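Local coordinates for OmpT protein (Vibrio cholerae serotype O1, PDB 6EHE) that probably forms a non-specific diffusion porin, a water-filled beta barrel that lets small solutes cross the bacterial outer membrane, at residues D237-Y242 and L265-K270. Numbering follows the deposited sequence.
Sequences DKTKLY and LGVEYK. With C8E ((hydroxyethyloxy)tri(ethyloxy)octane), chain B.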
# COMPACT_ATOMS: atom_id res chain seq x y z
N ASP A 237 -23.61 -13.57 7.13
CA ASP A 237 -23.73 -12.39 7.99
C ASP A 237 -22.41 -11.60 8.05
O ASP A 237 -22.35 -10.43 7.64
CB ASP A 237 -24.16 -12.84 9.39
CG ASP A 237 -24.55 -11.67 10.25
OD1 ASP A 237 -24.92 -10.62 9.68
OD2 ASP A 237 -24.46 -11.80 11.49
N LYS A 238 -21.36 -12.23 8.57
CA LYS A 238 -20.05 -11.60 8.69
C LYS A 238 -19.04 -12.24 7.75
O LYS A 238 -17.86 -12.33 8.07
CB LYS A 238 -19.56 -11.67 10.13
CG LYS A 238 -20.65 -11.57 11.17
CD LYS A 238 -20.11 -11.81 12.56
CE LYS A 238 -21.24 -12.00 13.54
NZ LYS A 238 -22.32 -11.04 13.21
N THR A 239 -19.52 -12.72 6.61
CA THR A 239 -18.73 -13.50 5.67
C THR A 239 -18.76 -12.81 4.32
O THR A 239 -19.83 -12.65 3.73
CB THR A 239 -19.29 -14.91 5.55
OG1 THR A 239 -19.74 -15.34 6.84
CG2 THR A 239 -18.22 -15.88 5.03
N LYS A 240 -17.59 -12.41 3.83
CA LYS A 240 -17.45 -11.96 2.45
C LYS A 240 -16.56 -12.95 1.71
O LYS A 240 -15.53 -13.38 2.25
CB LYS A 240 -16.85 -10.56 2.36
CG LYS A 240 -17.67 -9.43 2.99
CD LYS A 240 -17.11 -8.05 2.57
CE LYS A 240 -17.32 -7.00 3.66
NZ LYS A 240 -16.21 -6.92 4.68
N LEU A 241 -16.98 -13.34 0.51
CA LEU A 241 -16.06 -13.89 -0.46
C LEU A 241 -15.41 -12.74 -1.21
O LEU A 241 -16.01 -11.67 -1.35
CB LEU A 241 -16.79 -14.78 -1.46
CG LEU A 241 -17.23 -16.18 -1.05
CD1 LEU A 241 -17.79 -16.95 -2.25
CD2 LEU A 241 -16.08 -16.94 -0.41
N TYR A 242 -14.19 -12.95 -1.70
CA TYR A 242 -13.55 -11.92 -2.48
C TYR A 242 -12.66 -12.56 -3.53
O TYR A 242 -12.18 -13.68 -3.36
CB TYR A 242 -12.73 -10.95 -1.61
CG TYR A 242 -11.66 -11.60 -0.76
CD1 TYR A 242 -10.39 -11.86 -1.29
CD2 TYR A 242 -11.90 -11.95 0.56
CE1 TYR A 242 -9.39 -12.45 -0.54
CE2 TYR A 242 -10.89 -12.53 1.33
CZ TYR A 242 -9.64 -12.78 0.75
OH TYR A 242 -8.62 -13.35 1.47
N LEU A 265 -8.47 -15.72 -4.85
CA LEU A 265 -9.82 -16.01 -4.38
C LEU A 265 -9.77 -16.36 -2.91
O LEU A 265 -8.93 -17.18 -2.51
CB LEU A 265 -10.45 -17.16 -5.15
CG LEU A 265 -11.73 -17.72 -4.52
CD1 LEU A 265 -12.90 -16.78 -4.76
CD2 LEU A 265 -12.02 -19.09 -5.09
N GLY A 266 -10.64 -15.76 -2.10
CA GLY A 266 -10.60 -16.04 -0.68
C GLY A 266 -11.92 -15.76 0.01
O GLY A 266 -12.91 -15.37 -0.61
N VAL A 267 -11.88 -15.96 1.32
CA VAL A 267 -13.03 -15.78 2.21
C VAL A 267 -12.54 -15.04 3.45
O VAL A 267 -11.41 -15.25 3.91
CB VAL A 267 -13.66 -17.13 2.63
CG1 VAL A 267 -12.63 -18.00 3.34
CG2 VAL A 267 -14.86 -16.90 3.54
N GLU A 268 -13.41 -14.18 3.97
CA GLU A 268 -13.16 -13.38 5.17
C GLU A 268 -14.36 -13.54 6.09
O GLU A 268 -15.51 -13.38 5.65
CB GLU A 268 -12.97 -11.90 4.81
CG GLU A 268 -13.12 -10.94 5.97
CD GLU A 268 -13.22 -9.49 5.51
OE1 GLU A 268 -14.32 -9.04 5.12
OE2 GLU A 268 -12.17 -8.81 5.52
N TYR A 269 -14.09 -13.89 7.34
CA TYR A 269 -15.11 -13.92 8.37
C TYR A 269 -14.71 -12.90 9.42
O TYR A 269 -13.65 -13.03 10.03
CB TYR A 269 -15.25 -15.30 8.99
CG TYR A 269 -16.37 -15.35 9.99
CD1 TYR A 269 -17.69 -15.50 9.58
CD2 TYR A 269 -16.12 -15.21 11.35
CE1 TYR A 269 -18.72 -15.55 10.48
CE2 TYR A 269 -17.14 -15.24 12.26
CZ TYR A 269 -18.44 -15.41 11.83
OH TYR A 269 -19.46 -15.44 12.75
N LYS A 270 -15.54 -11.88 9.59
CA LYS A 270 -15.29 -10.86 10.61
C LYS A 270 -16.08 -11.28 11.84
O LYS A 270 -17.28 -11.04 11.92
CB LYS A 270 -15.71 -9.48 10.11
CG LYS A 270 -14.65 -8.77 9.29
CD LYS A 270 -15.24 -7.86 8.23
CE LYS A 270 -14.87 -6.40 8.49
NZ LYS A 270 -15.59 -5.47 7.57
C1 C8E B . -11.52 -19.14 7.42
C2 C8E B . -12.90 -18.56 7.07
C3 C8E B . -14.03 -19.02 7.99
C4 C8E B . -15.22 -19.59 7.20
C5 C8E B . -16.40 -18.60 7.11
C6 C8E B . -17.67 -19.07 7.84
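Tyr242 lays its ring over the backbone of Gly266: Gly266 CA sits 3.9 Å from the ring centroid and 20° off its normal, a CH-pi contact. The ring gets there because CG stands between the backbone N and the carbonyl carbon (chi1 57°). On the same sheet face Lys240 and Glu268 run side by side, and Lys240 NZ meets Glu268 OE1 at 2.9 Å, nearly along the C-O axis, in a salt bridge. Lys270 NZ lies 3.3 Å from Lys240 NZ, unbonded, and 4.5 Å from Glu268 OE1; the carboxylate may partly offset both charges. Beneath these side chains is an antiparallel beta hairpin of the 16-stranded porin barrel: Lys240 and Glu268 form a hydrogen-bonded pair through Lys240 N to Glu268 O (2.9 Å) and Glu268 N to Lys240 O (2.8 Å), and Tyr242 pairs likewise with Gly266. The other face carries Thr239, Leu241, Val267 and Tyr269. Thr239 OG1 lies in the plane of the Tyr269 ring, 3.4 Å from its CD1, while a detergent chain runs past Val267 CG1 and Thr239 CG2, consistent with a lipid-facing wall. Farther out, Tyr95 OH hydrogen-bonds Glu268 OE2, and Tyr242 OH reaches across strand 257-272 to hydrogen-bond Glu280 OE1.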